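PDB 6XPJ: bacterial microcompartment shell protein CutR, which forms a minor part of the shell of a choline-degrading bacterial microcompartment and may lend that shell heterogeneity and flexibility. Local coordinates for residues Ile60-Ala65 and Ile71-Val76; Val83-Asp88 and Glu93-Asp98; Asp98-Phe103 and Phe109-Leu114. The protein carries 1 engineered substitution. One frame throughout, in Å; residues are numbered along the deposited sequence. Where two conformers were deposited one is given.

Contact 1 of 3, residues Ile60-Ala65 and Ile71-Val76; sequences IAADIA and IDICFV
Ala62 of helix 58-68 faces residues 71-76, and Ala65, one turn on, passes beside them, with CA atoms 6.5 Å apart at Ala62 and Val76 and 7.3 Å apart at Ala65 and Ile71, and no hydrogen bond joins the two segments. The methyl of Ala62 meets two branched side chains. Val76 CG2 presses on Ala62 CB at 3.5 Å, tighter than usual for two methyls; with CG1 anti to the backbone N (chi1 -176°), CG2 lies beside that N and leads the approach. Ile73 reaches the same alanine with its terminal methyl, CD1 lying 3.8 Å from Ala62 O and only slightly farther from CB. One turn on, Ile71 lays CG1 against Ala65 O at 3.5 Å, and its CD1 continues to Ala65 CB at 4.1 Å. The carbonyl oxygens of both alanines thus lie against isoleucine carbons. On another face of helix 58-68, Asp63 OD1 is hydrogen-bonded to Ile32 N of a neighbouring subunit. Within the chain, Ala65 and Ile71 both also touch Phe85 of strand 82-87, and helix 89-105 adjoins them, Ala65 touching its Ile99 and Ile71 its Ser95.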
loop_
_atom_site.group_PDB
_atom_site.type_symbol
_atom_site.label_atom_id
_atom_site.label_comp_id
_atom_site.label_asym_id
_atom_site.label_seq_id
_atom_site.Cartn_x
_atom_site.Cartn_y
_atom_site.Cartn_z
ATOM N N ILE C 60 -14.922 0.449 15.802
ATOM C CA ILE C 60 -16.001 -0.408 16.332
ATOM C C ILE C 60 -15.411 -1.301 17.421
ATOM O O ILE C 60 -16.012 -1.448 18.493
ATOM C CB ILE C 60 -16.601 -1.255 15.195
ATOM C CG1 ILE C 60 -17.200 -0.391 14.104
ATOM C CG2 ILE C 60 -17.609 -2.243 15.750
ATOM C CD1 ILE C 60 -17.572 -1.173 12.847
ATOM N N ALA C 61 -14.246 -1.888 17.173
ATOM C CA ALA C 61 -13.572 -2.786 18.138
ATOM C C ALA C 61 -13.160 -2.002 19.373
ATOM O O ALA C 61 -13.365 -2.502 20.480
ATOM C CB ALA C 61 -12.396 -3.486 17.520
ATOM N N ALA C 62 -12.692 -0.770 19.224
ATOM C CA ALA C 62 -12.286 0.065 20.373
ATOM C C ALA C 62 -13.504 0.357 21.242
ATOM O O ALA C 62 -13.414 0.270 22.488
ATOM C CB ALA C 62 -11.656 1.342 19.899
ATOM N N ASP C 63 -14.625 0.658 20.608
ATOM C CA ASP C 63 -15.871 0.952 21.356
ATOM C C ASP C 63 -16.304 -0.270 22.169
ATOM O O ASP C 63 -16.694 -0.137 23.373
ATOM C CB ASP C 63 -16.957 1.406 20.393
ATOM C CG ASP C 63 -18.252 1.712 21.107
ATOM O OD1 ASP C 63 -18.331 2.824 21.667
ATOM O OD2 ASP C 63 -19.146 0.876 21.074
ATOM N N ILE C 64 -16.315 -1.447 21.556
ATOM C CA ILE C 64 -16.690 -2.692 22.270
ATOM C C ILE C 64 -15.714 -2.905 23.416
ATOM O O ILE C 64 -16.170 -3.240 24.538
ATOM C CB ILE C 64 -16.736 -3.868 21.296
ATOM C CG1 ILE C 64 -17.867 -3.706 20.299
ATOM C CG2 ILE C 64 -16.825 -5.212 22.040
ATOM C CD1 ILE C 64 -17.725 -4.597 19.126
ATOM N N ALA C 65 -14.411 -2.788 23.173
ATOM C CA ALA C 65 -13.385 -3.054 24.203
ATOM C C ALA C 65 -13.651 -2.183 25.420
ATOM O O ALA C 65 -13.713 -2.734 26.529
ATOM C CB ALA C 65 -11.990 -2.852 23.674
ATOM N N ILE C 71 -10.754 -0.895 30.795
ATOM C CA ILE C 71 -9.487 -0.865 30.027
ATOM C C ILE C 71 -9.232 0.597 29.660
ATOM O O ILE C 71 -10.167 1.434 29.703
ATOM C CB ILE C 71 -9.515 -1.834 28.819
ATOM C CG1 ILE C 71 -10.662 -1.548 27.851
ATOM C CG2 ILE C 71 -9.517 -3.300 29.278
ATOM C CD1 ILE C 71 -10.309 -0.640 26.725
ATOM N N ASP C 72 -7.983 0.898 29.337
ATOM C CA ASP C 72 -7.551 2.203 28.801
ATOM C C ASP C 72 -7.150 1.962 27.345
ATOM O O ASP C 72 -6.254 1.149 27.118
ATOM C CB ASP C 72 -6.379 2.737 29.618
ATOM C CG ASP C 72 -6.738 3.065 31.056
ATOM O OD1 ASP C 72 -7.810 3.630 31.267
ATOM O OD2 ASP C 72 -5.925 2.758 31.940
ATOM N N ILE C 73 -7.785 2.668 26.420
ATOM C CA ILE C 73 -7.427 2.587 24.982
ATOM C C ILE C 73 -6.064 3.259 24.805
ATOM O O ILE C 73 -5.902 4.434 25.210
ATOM C CB ILE C 73 -8.512 3.202 24.087
ATOM C CG1 ILE C 73 -9.853 2.475 24.213
ATOM C CG2 ILE C 73 -8.017 3.230 22.646
ATOM C CD1 ILE C 73 -9.899 1.139 23.517
ATOM N N CYS C 74 -5.125 2.560 24.182
ATOM C CA CYS C 74 -3.768 3.087 23.878
ATOM C C CYS C 74 -3.864 3.835 22.544
ATOM O O CYS C 74 -3.483 5.016 22.463
ATOM C CB CYS C 74 -2.716 1.987 23.798
ATOM S SG CYS C 74 -2.610 0.920 25.259
ATOM N N PHE C 75 -4.390 3.184 21.510
ATOM C CA PHE C 75 -4.676 3.876 20.239
ATOM C C PHE C 75 -5.735 3.095 19.471
ATOM O O PHE C 75 -5.947 1.898 19.690
ATOM C CB PHE C 75 -3.389 4.084 19.438
ATOM C CG PHE C 75 -2.788 2.796 18.959
ATOM C CD1 PHE C 75 -3.330 2.127 17.878
ATOM C CD2 PHE C 75 -1.675 2.249 19.581
ATOM C CE1 PHE C 75 -2.809 0.913 17.458
ATOM C CE2 PHE C 75 -1.140 1.054 19.145
ATOM C CZ PHE C 75 -1.714 0.384 18.083
ATOM N N VAL C 76 -6.381 3.830 18.583
ATOM C CA VAL C 76 -7.385 3.349 17.601
ATOM C C VAL C 76 -6.867 3.825 16.266
ATOM O O VAL C 76 -6.790 5.045 16.060
ATOM C CB VAL C 76 -8.780 3.929 17.855
ATOM C CG1 VAL C 76 -9.780 3.319 16.877
ATOM C CG2 VAL C 76 -9.211 3.709 19.289
#

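Contact 2 of 3, residues Val83-Asp88 and Glu93-Asp98; sequences VMFSGD and ETSLED
Phe85 reaches out from strand 82-87 to helix 89-105, and the far end of its ring meets Ser95 and Leu96, consecutive residues of that helix. The backbones stay well apart, 9.2 Å between the CA atoms of Phe85 and Ser95, and the phenyl group spans the gap. Its chi1 of 52° sets CG between the backbone N and the carbonyl carbon, and chi2 of 86° turns the ring nearly perpendicular to the CA-CB-CG plane. The outer carbons CE1 and CZ are thereby carried to the helix. CE1 lies 3.7 Å from Ser95 CB, and CZ is almost as near to that same methylene. On the Leu96 side, CZ approaches CD2 at 3.6 Å and CG at 3.8 Å; the two side chains cross at a slant. The CA-CB bond of Leu96 passes beside the strand; with chi2 at 172°, CD1 continues the chain and CD2 branches off toward the ring. Within the strand, Val83 CG1 sits at the ring edge, in its plane.

Ser95 thus offers carbon to the phenyl ring, while its hydroxyl is engaged elsewhere: OG, beside its own backbone N, is hydrogen-bonded to Ala65 O of helix 58-68 and, weakly, to Ser91 O. A buried polar atom is in this way satisfied at the margin of an apolar cluster. Val50 of strand 46-53 touches both Phe85 and Leu96, and Ala65 and Ile73 also pack on the phenylalanine. At the end of segment 83-88, Asp88 is the N-cap of helix 89-105, and its OD1 is hydrogen-bonded to Ser91 OG. The arrangement is a strand followed directly by a helix folded back over the sheet, part of the alpha/beta core of the BMC domain.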
loop_
_atom_site.group_PDB
_atom_site.type_symbol
_atom_site.label_atom_id
_atom_site.label_comp_id
_atom_site.label_asym_id
_atom_site.label_seq_id
_atom_site.Cartn_x
_atom_site.Cartn_y
_atom_site.Cartn_z
ATOM N N VAL C 83 -6.005 -1.839 16.955
ATOM C CA VAL C 83 -6.379 -1.297 18.273
ATOM C C VAL C 83 -5.446 -1.919 19.290
ATOM O O VAL C 83 -5.165 -3.104 19.211
ATOM C CB VAL C 83 -7.842 -1.571 18.624
ATOM C CG1 VAL C 83 -8.157 -0.979 19.983
ATOM C CG2 VAL C 83 -8.781 -1.043 17.554
ATOM N N MET C 84 -4.980 -1.100 20.215
ATOM C CA MET C 84 -4.259 -1.588 21.403
ATOM C C MET C 84 -4.852 -0.933 22.643
ATOM O O MET C 84 -5.244 0.253 22.606
ATOM C CB MET C 84 -2.755 -1.347 21.277
ATOM C CG MET C 84 -2.117 -2.259 20.207
ATOM S SD MET C 84 -0.300 -2.263 20.180
ATOM C CE MET C 84 0.032 -2.741 18.487
ATOM N N PHE C 85 -4.923 -1.686 23.725
ATOM C CA PHE C 85 -5.473 -1.172 24.993
ATOM C C PHE C 85 -4.767 -1.882 26.135
ATOM O O PHE C 85 -4.082 -2.886 25.924
ATOM C CB PHE C 85 -6.995 -1.325 25.011
ATOM C CG PHE C 85 -7.536 -2.694 24.692
ATOM C CD1 PHE C 85 -7.665 -3.650 25.676
ATOM C CD2 PHE C 85 -7.992 -2.995 23.403
ATOM C CE1 PHE C 85 -8.168 -4.900 25.384
ATOM C CE2 PHE C 85 -8.506 -4.250 23.121
ATOM C CZ PHE C 85 -8.597 -5.198 24.117
ATOM N N SER C 86 -4.927 -1.336 27.331
ATOM C CA SER C 86 -4.226 -1.851 28.519
ATOM C C SER C 86 -5.215 -2.015 29.665
ATOM O O SER C 86 -6.249 -1.375 29.664
ATOM C CB SER C 86 -3.108 -0.894 28.889
ATOM O OG SER C 86 -3.696 0.335 29.243
ATOM N N GLY C 87 -4.856 -2.847 30.623
ATOM C CA GLY C 87 -5.643 -3.030 31.845
ATOM C C GLY C 87 -5.172 -4.260 32.557
ATOM O O GLY C 87 -4.197 -4.875 32.122
ATOM N N ASP C 88 -5.840 -4.633 33.640
ATOM C CA ASP C 88 -5.495 -5.914 34.295
ATOM C C ASP C 88 -5.794 -7.068 33.323
ATOM O O ASP C 88 -6.633 -6.895 32.389
ATOM C CB ASP C 88 -6.251 -6.066 35.604
ATOM C CG ASP C 88 -7.734 -6.183 35.355
ATOM O OD1 ASP C 88 -8.390 -5.140 35.251
ATOM O OD2 ASP C 88 -8.208 -7.320 35.203
ATOM N N GLU C 93 -8.570 -9.561 28.680
ATOM C CA GLU C 93 -9.159 -10.772 28.054
ATOM C C GLU C 93 -10.664 -10.583 27.811
ATOM O O GLU C 93 -11.173 -11.026 26.743
ATOM C CB GLU C 93 -8.896 -12.004 28.904
ATOM C CG GLU C 93 -7.449 -12.362 28.967
ATOM C CD GLU C 93 -7.136 -13.675 29.657
ATOM O OE1 GLU C 93 -5.965 -14.069 29.612
ATOM O OE2 GLU C 93 -8.060 -14.290 30.217
ATOM N N THR C 94 -11.421 -10.034 28.780
ATOM C CA THR C 94 -12.875 -9.814 28.634
ATOM C C THR C 94 -13.120 -8.957 27.396
ATOM O O THR C 94 -13.991 -9.288 26.583
ATOM C CB THR C 94 -13.490 -9.172 29.884
ATOM O OG1 THR C 94 -13.349 -10.158 30.911
ATOM C CG2 THR C 94 -14.936 -8.770 29.692
ATOM N N SER C 95 -12.358 -7.872 27.241
ATOM C CA SER C 95 -12.533 -6.951 26.100
ATOM C C SER C 95 -12.230 -7.684 24.783
ATOM O O SER C 95 -12.959 -7.508 23.818
ATOM C CB SER C 95 -11.687 -5.720 26.252
ATOM O OG SER C 95 -12.178 -4.904 27.324
ATOM N N LEU C 96 -11.152 -8.469 24.737
ATOM C CA LEU C 96 -10.808 -9.212 23.504
ATOM C C LEU C 96 -11.920 -10.206 23.188
ATOM O O LEU C 96 -12.299 -10.329 22.028
ATOM C CB LEU C 96 -9.478 -9.918 23.723
ATOM C CG LEU C 96 -8.257 -9.013 23.749
ATOM C CD1 LEU C 96 -7.043 -9.805 24.158
ATOM C CD2 LEU C 96 -8.035 -8.356 22.388
ATOM N N GLU C 97 -12.398 -10.942 24.177
ATOM C CA GLU C 97 -13.494 -11.919 23.980
ATOM C C GLU C 97 -14.731 -11.199 23.442
ATOM O O GLU C 97 -15.381 -11.716 22.510
ATOM C CB GLU C 97 -13.849 -12.551 25.313
ATOM C CG GLU C 97 -12.822 -13.525 25.831
ATOM C CD GLU C 97 -12.975 -13.827 27.306
ATOM O OE1 GLU C 97 -12.286 -14.749 27.765
ATOM O OE2 GLU C 97 -13.770 -13.148 27.997
ATOM N N ASP C 98 -15.064 -10.039 24.001
ATOM C CA ASP C 98 -16.296 -9.335 23.582
ATOM C C ASP C 98 -16.136 -8.857 22.143
ATOM O O ASP C 98 -17.101 -8.935 21.357
ATOM C CB ASP C 98 -16.653 -8.229 24.568
ATOM C CG ASP C 98 -17.248 -8.791 25.861
ATOM O OD1 ASP C 98 -17.199 -10.015 26.070
ATOM O OD2 ASP C 98 -17.850 -8.003 26.597
#

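Contact 3 of 3, residues Asp98-Phe103 and Phe109-Leu114; sequences DILEYF and FSTVPL
Leu100 is the first residue of helical segment 98-103 to touch Phe109-Leu114, and it does so with both branches of its tip. Methyl CD2 lies 3.4 Å from Val112 O and 4.0 Å from Thr111 CB, while CD1 lies between Val112 O and Leu114, 3.8 Å from Leu114 N and slightly farther from its CB. Leu100 thus meets backbone atoms of Val112 and Leu114 as well as side-chain carbons. Tyr102 lies on another side of the helix and is hydrogen-bonded through OH to Lys116 O of a neighbouring subunit. Phe103 then makes both a polar and an aromatic contact. Its carbonyl oxygen accepts a hydrogen bond from Phe109 N at 3.0 Å, with an N-H...O angle of 154° and the donor tilted 30° out of the carbonyl plane. The rings form an offset edge-to-face pair: the edge of Phe103 is directed at the face of Phe109, with planes at 76°, centroids 5.5 Å apart and the two CD2 atoms 3.6 Å apart. Thr111 CG2, set beside its backbone N, fills in along Phe103 CB at 4.2 Å. Together these interactions close a tight helix-to-strand return, in which strand 110-116 pairs in parallel with strand 11-28 and is an outermost strand of the sheet within this chain, in this permuted BMC domain.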
loop_
_atom_site.group_PDB
_atom_site.type_symbol
_atom_site.label_atom_id
_atom_site.label_comp_id
_atom_site.label_asym_id
_atom_site.label_seq_id
_atom_site.Cartn_x
_atom_site.Cartn_y
_atom_site.Cartn_z
ATOM N N ASP C 98 -15.064 -10.039 24.001
ATOM C CA ASP C 98 -16.296 -9.335 23.582
ATOM C C ASP C 98 -16.136 -8.857 22.143
ATOM O O ASP C 98 -17.101 -8.935 21.357
ATOM C CB ASP C 98 -16.653 -8.229 24.568
ATOM C CG ASP C 98 -17.248 -8.791 25.861
ATOM O OD1 ASP C 98 -17.199 -10.015 26.070
ATOM O OD2 ASP C 98 -17.850 -8.003 26.597
ATOM N N ILE C 99 -14.956 -8.377 21.766
ATOM C CA ILE C 99 -14.684 -8.018 20.349
ATOM C C ILE C 99 -14.886 -9.248 19.459
ATOM O O ILE C 99 -15.585 -9.126 18.457
ATOM C CB ILE C 99 -13.269 -7.434 20.168
ATOM C CG1 ILE C 99 -13.139 -6.062 20.836
ATOM C CG2 ILE C 99 -12.885 -7.364 18.709
ATOM C CD1 ILE C 99 -11.724 -5.607 21.002
ATOM N N LEU C 100 -14.258 -10.378 19.765
ATOM C CA LEU C 100 -14.350 -11.580 18.906
ATOM C C LEU C 100 -15.794 -12.038 18.795
ATOM O O LEU C 100 -16.228 -12.349 17.685
ATOM C CB LEU C 100 -13.437 -12.670 19.460
ATOM C CG LEU C 100 -11.941 -12.415 19.300
ATOM C CD1 LEU C 100 -11.139 -13.419 20.112
ATOM C CD2 LEU C 100 -11.511 -12.426 17.847
ATOM N N GLU C 101 -16.528 -12.058 19.907
ATOM C CA GLU C 101 -17.903 -12.585 19.878
ATOM C C GLU C 101 -18.781 -11.655 19.022
ATOM O O GLU C 101 -19.595 -12.159 18.252
ATOM C CB GLU C 101 -18.459 -12.707 21.289
ATOM C CG GLU C 101 -17.836 -13.841 22.071
ATOM C CD GLU C 101 -18.232 -13.911 23.526
ATOM O OE1 GLU C 101 -19.257 -13.291 23.923
ATOM O OE2 GLU C 101 -17.478 -14.561 24.300
ATOM N N TYR C 102 -18.636 -10.343 19.171
ATOM C CA TYR C 102 -19.464 -9.395 18.396
ATOM C C TYR C 102 -19.138 -9.575 16.906
ATOM O O TYR C 102 -20.036 -9.687 16.066
ATOM C CB TYR C 102 -19.233 -7.944 18.824
ATOM C CG TYR C 102 -19.990 -6.997 17.929
ATOM C CD1 TYR C 102 -21.343 -6.778 18.100
ATOM C CD2 TYR C 102 -19.372 -6.396 16.843
ATOM C CE1 TYR C 102 -22.059 -5.960 17.239
ATOM C CE2 TYR C 102 -20.078 -5.598 15.970
ATOM C CZ TYR C 102 -21.430 -5.394 16.150
ATOM O OH TYR C 102 -22.104 -4.571 15.290
ATOM N N PHE C 103 -17.850 -9.540 16.549
ATOM C CA PHE C 103 -17.459 -9.632 15.132
ATOM C C PHE C 103 -17.880 -10.966 14.536
ATOM O O PHE C 103 -18.361 -11.004 13.368
ATOM C CB PHE C 103 -15.969 -9.341 14.937
ATOM C CG PHE C 103 -15.661 -7.866 14.869
ATOM C CD1 PHE C 103 -15.683 -7.046 15.973
ATOM C CD2 PHE C 103 -15.299 -7.302 13.668
ATOM C CE1 PHE C 103 -15.397 -5.695 15.902
ATOM C CE2 PHE C 103 -15.015 -5.951 13.583
ATOM C CZ PHE C 103 -15.072 -5.143 14.695
ATOM N N PHE C 109 -18.010 -11.967 10.575
ATOM C CA PHE C 109 -16.614 -11.888 10.115
ATOM C C PHE C 109 -15.861 -13.173 10.451
ATOM O O PHE C 109 -16.226 -13.860 11.419
ATOM C CB PHE C 109 -15.931 -10.708 10.793
ATOM C CG PHE C 109 -16.187 -9.362 10.167
ATOM C CD1 PHE C 109 -17.408 -9.027 9.581
ATOM C CD2 PHE C 109 -15.173 -8.415 10.198
ATOM C CE1 PHE C 109 -17.602 -7.769 9.018
ATOM C CE2 PHE C 109 -15.399 -7.146 9.691
ATOM C CZ PHE C 109 -16.596 -6.837 9.092
ATOM N N SER C 110 -14.823 -13.475 9.676
ATOM C CA SER C 110 -13.854 -14.532 10.045
ATOM C C SER C 110 -13.057 -14.032 11.253
ATOM O O SER C 110 -12.707 -12.846 11.292
ATOM C CB SER C 110 -12.970 -14.900 8.888
ATOM O OG SER C 110 -13.756 -15.290 7.774
ATOM N N THR C 111 -12.857 -14.893 12.245
ATOM C CA THR C 111 -12.130 -14.480 13.464
ATOM C C THR C 111 -11.179 -15.586 13.870
ATOM O O THR C 111 -11.544 -16.776 13.876
ATOM C CB THR C 111 -13.074 -14.130 14.629
ATOM O OG1 THR C 111 -13.882 -15.271 14.936
ATOM C CG2 THR C 111 -14.011 -12.996 14.297
ATOM N N VAL C 112 -10.049 -15.163 14.372
ATOM C CA VAL C 112 -9.060 -16.047 15.019
ATOM C C VAL C 112 -9.447 -16.266 16.480
ATOM O O VAL C 112 -10.207 -15.498 17.069
ATOM C CB VAL C 112 -7.663 -15.418 14.924
ATOM C CG1 VAL C 112 -7.181 -15.428 13.490
ATOM C CG2 VAL C 112 -7.625 -14.028 15.552
ATOM N N PRO C 113 -8.842 -17.267 17.134
ATOM C CA PRO C 113 -8.987 -17.396 18.569
ATOM C C PRO C 113 -8.255 -16.279 19.309
ATOM O O PRO C 113 -7.393 -15.589 18.774
ATOM C CB PRO C 113 -8.335 -18.736 18.911
ATOM C CG PRO C 113 -8.060 -19.399 17.615
ATOM C CD PRO C 113 -7.975 -18.309 16.565
ATOM N N LEU C 114 -8.584 -16.173 20.580
ATOM C CA LEU C 114 -7.842 -15.347 21.537
ATOM C C LEU C 114 -6.487 -16.005 21.810
ATOM O O LEU C 114 -6.418 -17.192 22.165
ATOM C CB LEU C 114 -8.667 -15.219 22.805
ATOM C CG LEU C 114 -8.246 -14.104 23.742
ATOM C CD1 LEU C 114 -9.453 -13.657 24.565
ATOM C CD2 LEU C 114 -7.146 -14.579 24.624
#

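How the contacts relate
The three contacts follow in series along the chain, none nested within or crossing another. Contact 1 closes the short connection from helix 58-68 to strand 72-77. The chain then turns into neighbouring strand 82-87, and contact 2 closes the return from that strand to helix 89-105. Contact 3 begins at Asp98, the last residue of contact 2, and folds the far part of the same helix onto strand 110-116. Strands 72-77 and 110-116 are the outermost of the sheet within this chain, so the series runs from one edge to the other. Helix-to-helix packing of Ile64 on Tyr102 and Ile99 joins contacts 1 and 3, and Leu114 packs on Leu96 and Glu97 between contacts 2 and 3.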